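Local atomic coordinates of cysteine desulfurase (Thermococcus onnurineus, PDB entry 5B89), a protein that probably catalyses the pyridoxal-phosphate-dependent removal of sulfur from L-cysteine, handing it to a sulfur carrier and releasing L-alanine. Residues E83-I88 against G293-A298; E99-K104 against E282-G287. One frame throughout, in Å; residues are numbered along the deposited sequence.

Contact 1. Residues E83-I88 against G293-A298; sequences EESRKI and GAIGLA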
loop_
_atom_site.group_PDB
_atom_site.type_symbol
_atom_site.label_atom_id
_atom_site.label_comp_id
_atom_site.label_asym_id
_atom_site.label_seq_id
_atom_site.Cartn_x
_atom_site.Cartn_y
_atom_site.Cartn_z
ATOM N N GLU B 83 -7.909 4.371 13.947
ATOM C CA GLU B 83 -8.451 5.756 14.108
ATOM C C GLU B 83 -7.477 6.572 14.896
ATOM O O GLU B 83 -7.255 7.780 14.513
ATOM C CB GLU B 83 -9.795 5.668 14.805
ATOM C CG GLU B 83 -10.898 5.062 14.010
ATOM C CD GLU B 83 -12.195 4.905 14.832
ATOM O OE1 GLU B 83 -12.177 5.005 16.109
ATOM O OE2 GLU B 83 -13.185 4.550 14.191
ATOM N N GLU B 84 -6.922 6.105 15.997
ATOM C CA GLU B 84 -5.879 6.869 16.755
ATOM C C GLU B 84 -4.728 7.318 15.811
ATOM O O GLU B 84 -4.207 8.443 15.903
ATOM C CB GLU B 84 -5.393 6.138 17.954
ATOM C CG GLU B 84 -4.304 6.766 18.742
ATOM C CD GLU B 84 -3.570 5.805 19.698
ATOM O OE1 GLU B 84 -2.777 4.900 19.351
ATOM O OE2 GLU B 84 -3.719 6.024 20.954
ATOM N N SER B 85 -4.274 6.400 14.953
ATOM C CA SER B 85 -3.136 6.641 14.098
ATOM C C SER B 85 -3.551 7.717 13.086
ATOM O O SER B 85 -2.704 8.576 12.848
ATOM C CB SER B 85 -2.834 5.292 13.363
ATOM O OG SER B 85 -2.395 4.309 14.282
ATOM N N ARG B 86 -4.736 7.713 12.539
ATOM C CA ARG B 86 -5.131 8.748 11.642
ATOM C C ARG B 86 -5.158 10.105 12.376
ATOM O O ARG B 86 -4.779 11.082 11.826
ATOM C CB ARG B 86 -6.515 8.505 11.075
ATOM C CG ARG B 86 -6.850 9.345 9.859
ATOM C CD ARG B 86 -8.303 9.275 9.448
ATOM N NE ARG B 86 -8.777 7.928 9.201
ATOM C CZ ARG B 86 -8.548 7.242 8.107
ATOM N NH1 ARG B 86 -7.838 7.704 7.104
ATOM N NH2 ARG B 86 -9.034 6.025 8.045
ATOM N N LYS B 87 -5.665 10.123 13.602
ATOM C CA LYS B 87 -5.633 11.408 14.381
ATOM C C LYS B 87 -4.245 11.863 14.595
ATOM O O LYS B 87 -3.984 13.103 14.579
ATOM C CB LYS B 87 -6.423 11.206 15.706
ATOM C CG LYS B 87 -6.608 12.544 16.442
ATOM C CD LYS B 87 -7.531 13.503 15.745
ATOM C CE LYS B 87 -7.724 14.696 16.656
ATOM N NZ LYS B 87 -8.483 15.676 15.884
ATOM N N ILE B 88 -3.303 11.009 14.950
ATOM C CA ILE B 88 -1.926 11.393 15.185
ATOM C C ILE B 88 -1.352 12.028 13.882
ATOM O O ILE B 88 -0.609 12.998 13.945
ATOM C CB ILE B 88 -1.079 10.197 15.731
ATOM C CG1 ILE B 88 -1.495 9.926 17.178
ATOM C CG2 ILE B 88 0.385 10.393 15.584
ATOM C CD1 ILE B 88 -1.038 8.548 17.675
ATOM N N GLY B 293 0.809 -0.777 9.154
ATOM C CA GLY B 293 1.664 0.335 8.750
ATOM C C GLY B 293 1.183 1.684 9.271
ATOM O O GLY B 293 2.013 2.493 9.646
ATOM N N ALA B 294 -0.105 1.916 9.326
ATOM C CA ALA B 294 -0.636 3.171 9.942
ATOM C C ALA B 294 -0.272 3.225 11.390
ATOM O O ALA B 294 0.162 4.267 11.937
ATOM C CB ALA B 294 -2.113 3.227 9.776
ATOM N N ILE B 295 -0.332 2.110 12.127
ATOM C CA ILE B 295 0.077 2.059 13.527
ATOM C C ILE B 295 1.536 2.329 13.664
ATOM O O ILE B 295 1.985 3.054 14.567
ATOM C CB ILE B 295 -0.377 0.692 14.125
ATOM C CG1 ILE B 295 -1.888 0.661 14.236
ATOM C CG2 ILE B 295 0.317 0.411 15.501
ATOM C CD1 ILE B 295 -2.518 -0.759 14.444
ATOM N N GLY B 296 2.342 1.755 12.781
ATOM C CA GLY B 296 3.763 2.055 12.782
ATOM C C GLY B 296 4.132 3.515 12.492
ATOM O O GLY B 296 5.040 4.067 13.145
ATOM N N LEU B 297 3.383 4.034 11.550
ATOM C CA LEU B 297 3.617 5.469 11.218
ATOM C C LEU B 297 3.255 6.337 12.405
ATOM O O LEU B 297 4.027 7.261 12.688
ATOM C CB LEU B 297 2.840 5.848 9.967
ATOM C CG LEU B 297 2.871 7.357 9.581
ATOM C CD1 LEU B 297 4.263 7.830 9.451
ATOM C CD2 LEU B 297 2.060 7.598 8.341
ATOM N N ALA B 298 2.154 6.083 13.071
ATOM C CA ALA B 298 1.779 6.877 14.284
ATOM C C ALA B 298 2.833 6.722 15.322
ATOM O O ALA B 298 3.228 7.729 15.968
ATOM C CB ALA B 298 0.412 6.452 14.764
#
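Ser85 and Ala298 meet at the heart of a buried helix-helix contact in this class-V aminotransferase fold, where helix 73-93 lies across helix 291-307. Small residues let the two helices come close: over these segments the axes approach to 8.5 Å and cross at 43°, and the CA atoms of Ser85 and Ala298 are 4.9 Å apart. The methyl of Ala298 presses against the Ser85 backbone, its CB 3.6 Å from Ser85 CA. Beside this methyl, Ser85 OG rests against the backbone of the facing helix, 3.4 Å from Ile295 CA, with CG1 of Ile295 alongside. This hydroxyl is in contact there without being bonded: with OG anti to its own carbonyl carbon (chi1 -67°), it sits beside the backbone N and hydrogen-bonds to Lys81 O, one turn back in its own helix. A polar atom buried between helices is thus satisfied locally, and it packs as a small group would. One turn further on, Ile88 extends the apolar seam, laying CD1 3.9 Å from Ala298 CB while CG2 reaches the backbone of the same alanine. Beyond the segments, Ile88 also packs on Ile301 and Arg302 further along helix 291-307, Ala294 touches Tyr82 of helix 73-93, and the same alanine leans on Phe102 of strand 100-103, which brings the edge of the seven-stranded sheet up to the helix pair.

Contact 2. Residues E99-K104 against E282-G287; sequences EIVFTK and ERFEAG. With PLP (pyridoxal-5'-phosphate), chain D.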
loop_
_atom_site.group_PDB
_atom_site.type_symbol
_atom_site.label_atom_id
_atom_site.label_comp_id
_atom_site.label_asym_id
_atom_site.label_seq_id
_atom_site.Cartn_x
_atom_site.Cartn_y
_atom_site.Cartn_z
ATOM N N GLU B 99 -9.588 14.610 6.790
ATOM C CA GLU B 99 -8.825 15.055 5.623
ATOM C C GLU B 99 -7.600 14.143 5.343
ATOM O O GLU B 99 -6.872 14.435 4.373
ATOM C CB GLU B 99 -8.314 16.475 5.822
ATOM C CG GLU B 99 -9.455 17.514 5.878
ATOM C CD GLU B 99 -9.046 18.924 6.338
ATOM O OE1 GLU B 99 -9.568 19.926 5.641
ATOM O OE2 GLU B 99 -8.212 19.062 7.253
ATOM N N ILE B 100 -7.386 13.145 6.195
ATOM C CA ILE B 100 -6.230 12.216 6.045
ATOM C C ILE B 100 -6.620 10.920 5.389
ATOM O O ILE B 100 -7.538 10.250 5.918
ATOM C CB ILE B 100 -5.547 11.959 7.359
ATOM C CG1 ILE B 100 -5.032 13.252 8.059
ATOM C CG2 ILE B 100 -4.476 10.896 7.260
ATOM C CD1 ILE B 100 -4.042 13.958 7.187
ATOM N N VAL B 101 -5.995 10.598 4.250
ATOM C CA VAL B 101 -6.217 9.312 3.548
ATOM C C VAL B 101 -4.888 8.555 3.589
ATOM O O VAL B 101 -3.824 9.091 3.272
ATOM C CB VAL B 101 -6.639 9.556 2.126
ATOM C CG1 VAL B 101 -6.759 8.307 1.222
ATOM C CG2 VAL B 101 -7.998 10.328 2.051
ATOM N N PHE B 102 -4.926 7.262 3.914
ATOM C CA PHE B 102 -3.755 6.433 3.825
ATOM C C PHE B 102 -3.646 5.791 2.465
ATOM O O PHE B 102 -4.585 5.255 1.882
ATOM C CB PHE B 102 -3.755 5.377 4.932
ATOM C CG PHE B 102 -3.568 5.938 6.309
ATOM C CD1 PHE B 102 -2.368 6.557 6.615
ATOM C CD2 PHE B 102 -4.523 5.832 7.319
ATOM C CE1 PHE B 102 -2.144 7.093 7.870
ATOM C CE2 PHE B 102 -4.264 6.338 8.583
ATOM C CZ PHE B 102 -3.084 6.913 8.893
ATOM N N THR B 103 -2.418 5.813 1.974
ATOM C CA THR B 103 -1.995 5.258 0.703
ATOM C C THR B 103 -0.762 4.380 0.923
ATOM O O THR B 103 -0.400 4.141 2.013
ATOM C CB THR B 103 -1.601 6.384 -0.282
ATOM O OG1 THR B 103 -0.475 7.065 0.229
ATOM C CG2 THR B 103 -2.737 7.362 -0.416
ATOM N N LYS B 104 -0.134 3.929 -0.154
ATOM C CA LYS B 104 1.065 3.103 0.026
ATOM C C LYS B 104 2.361 3.887 0.104
ATOM O O LYS B 104 3.303 3.444 0.635
ATOM C CB LYS B 104 1.184 1.967 -1.015
ATOM C CG LYS B 104 1.919 2.304 -2.252
ATOM C CD LYS B 104 2.260 1.053 -3.059
ATOM C CE LYS B 104 0.973 0.571 -3.674
ATOM N NZ LYS B 104 0.315 1.647 -4.502
ATOM N N GLU B 282 -13.156 7.436 4.688
ATOM C CA GLU B 282 -13.384 6.062 4.163
ATOM C C GLU B 282 -13.799 6.066 2.746
ATOM O O GLU B 282 -13.520 5.055 2.021
ATOM C CB GLU B 282 -14.447 5.361 5.007
ATOM C CG GLU B 282 -13.995 5.008 6.385
ATOM C CD GLU B 282 -14.045 6.182 7.393
ATOM O OE1 GLU B 282 -14.635 7.263 7.066
ATOM O OE2 GLU B 282 -13.514 6.012 8.526
ATOM N N ARG B 283 -14.414 7.132 2.180
ATOM C CA ARG B 283 -14.752 7.246 0.790
ATOM C C ARG B 283 -13.543 6.967 -0.116
ATOM O O ARG B 283 -13.708 6.580 -1.256
ATOM C CB ARG B 283 -15.292 8.689 0.485
ATOM C CG ARG B 283 -15.731 8.939 -0.907
ATOM C CD ARG B 283 -16.162 10.397 -1.203
ATOM N NE ARG B 283 -17.312 10.722 -0.433
ATOM C CZ ARG B 283 -17.807 11.975 -0.391
ATOM N NH1 ARG B 283 -17.171 12.962 -1.030
ATOM N NH2 ARG B 283 -18.907 12.236 0.307
ATOM N N PHE B 284 -12.350 7.295 0.402
ATOM C CA PHE B 284 -11.107 7.259 -0.398
ATOM C C PHE B 284 -10.276 6.016 -0.186
ATOM O O PHE B 284 -9.245 5.897 -0.885
ATOM C CB PHE B 284 -10.344 8.578 -0.116
ATOM C CG PHE B 284 -11.150 9.801 -0.432
ATOM C CD1 PHE B 284 -11.624 9.988 -1.660
ATOM C CD2 PHE B 284 -11.419 10.735 0.512
ATOM C CE1 PHE B 284 -12.401 11.108 -1.953
ATOM C CE2 PHE B 284 -12.151 11.907 0.198
ATOM C CZ PHE B 284 -12.653 12.050 -1.022
ATOM N N GLU B 285 -10.641 5.157 0.768
ATOM C CA GLU B 285 -9.805 4.066 1.172
ATOM C C GLU B 285 -10.453 2.718 0.773
ATOM O O GLU B 285 -11.279 2.214 1.522
ATOM C CB GLU B 285 -9.540 4.106 2.652
ATOM C CG GLU B 285 -8.730 5.295 3.074
ATOM C CD GLU B 285 -8.314 5.285 4.534
ATOM O OE1 GLU B 285 -8.822 4.524 5.470
ATOM O OE2 GLU B 285 -7.409 6.109 4.862
ATOM N N ALA B 286 -10.022 2.195 -0.363
ATOM C CA ALA B 286 -10.639 0.991 -0.885
ATOM C C ALA B 286 -9.935 -0.259 -0.343
ATOM O O ALA B 286 -8.702 -0.319 -0.408
ATOM C CB ALA B 286 -10.556 1.031 -2.383
ATOM N N GLY B 287 -10.692 -1.135 0.270
ATOM C CA GLY B 287 -10.164 -2.415 0.756
ATOM C C GLY B 287 -9.498 -2.290 2.065
ATOM O O GLY B 287 -9.361 -1.167 2.663
HETATM N N1 PLP D . -12.773 -9.975 -2.716
HETATM C C2 PLP D . -13.021 -10.957 -1.870
HETATM C C2A PLP D . -13.670 -12.229 -2.417
HETATM C C3 PLP D . -12.684 -10.832 -0.446
HETATM O O3 PLP D . -12.892 -11.807 0.454
HETATM C C4 PLP D . -11.984 -9.590 -0.072
HETATM C C4A PLP D . -11.540 -9.308 1.356
HETATM C C5 PLP D . -11.750 -8.625 -1.138
HETATM C C6 PLP D . -12.112 -8.833 -2.426
HETATM C C5A PLP D . -11.025 -7.354 -0.758
HETATM O O4P PLP D . -9.764 -7.729 -0.037
HETATM P P PLP D . -8.962 -6.482 0.557
HETATM O O1P PLP D . -9.879 -5.951 1.658
HETATM O O2P PLP D . -8.864 -5.499 -0.475
HETATM O O3P PLP D . -7.756 -7.040 1.126
#
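Glu285 reaches across to strand 100-103 and takes the backbone N-H of Phe102 on its carboxylate, Phe102 N to Glu285 OE2 2.9 Å. The bond is almost straight, 178° at the hydrogen, and the donor arrives on the anti side of the carboxylate, 22° out of its plane. Beyond CG the glutamate chain is extended, which carries OE2 to the strand. The ring of Phe102 lies alongside the carboxylate, the two planes 34° apart. Next to this polar point is an apolar one: both methyls of Val101 bear on Phe284 CB, CG2 the nearer at 3.6 Å, and CG1 is 4.0 Å from the Glu285 CG methylene. The Phe284 ring then runs on to an edge-to-face stack with Phe257. In the next shell, Arg86 forms a salt bridge to Glu285 OE2, while Tyr82 OH hydrogen-bonds to OE1, and both carboxylate oxygens are held. With an alanine in place of this glutamate, the Phe102 N-H and the Arg86 guanidinium would probably each lose an acceptor and Tyr82 OH its carboxylate partner. Two residues on, Gly287 CA lies 3.6 Å from O2P of a PLP that is hydrogen-bonded by Thr288 of this chain and by Ser107, Gln213, Ser233 and His235 of the second subunit. A buried carboxylate paired with arginine is likely to remain ionised; here it joins the strand to a loop that continues to the PLP phosphate.

In the fold
Both contacts are buried and lie on the same side of the chain's centre, their own centres about 13 Å apart, yet they rest on different chemistry. Contact 1 joins two helices through small and apolar groups; contact 2 joins an outermost strand of the sheet to a loop through a carboxylate-to-backbone hydrogen bond flanked by apolar packing, with the ionic partner supplied by helix 73-93. Arg86 connects them: it stands on helix 73-93 facing away from contact 1, and the Arg86 NH1 that meets Glu285 also probably hydrogen-bonds to Ile100 O, at 2.8 Å. The loop 282-287 leads into helix 291-307, and helix 73-93 precedes strand 100-103, which makes contact 2 nested within the span closed by contact 1.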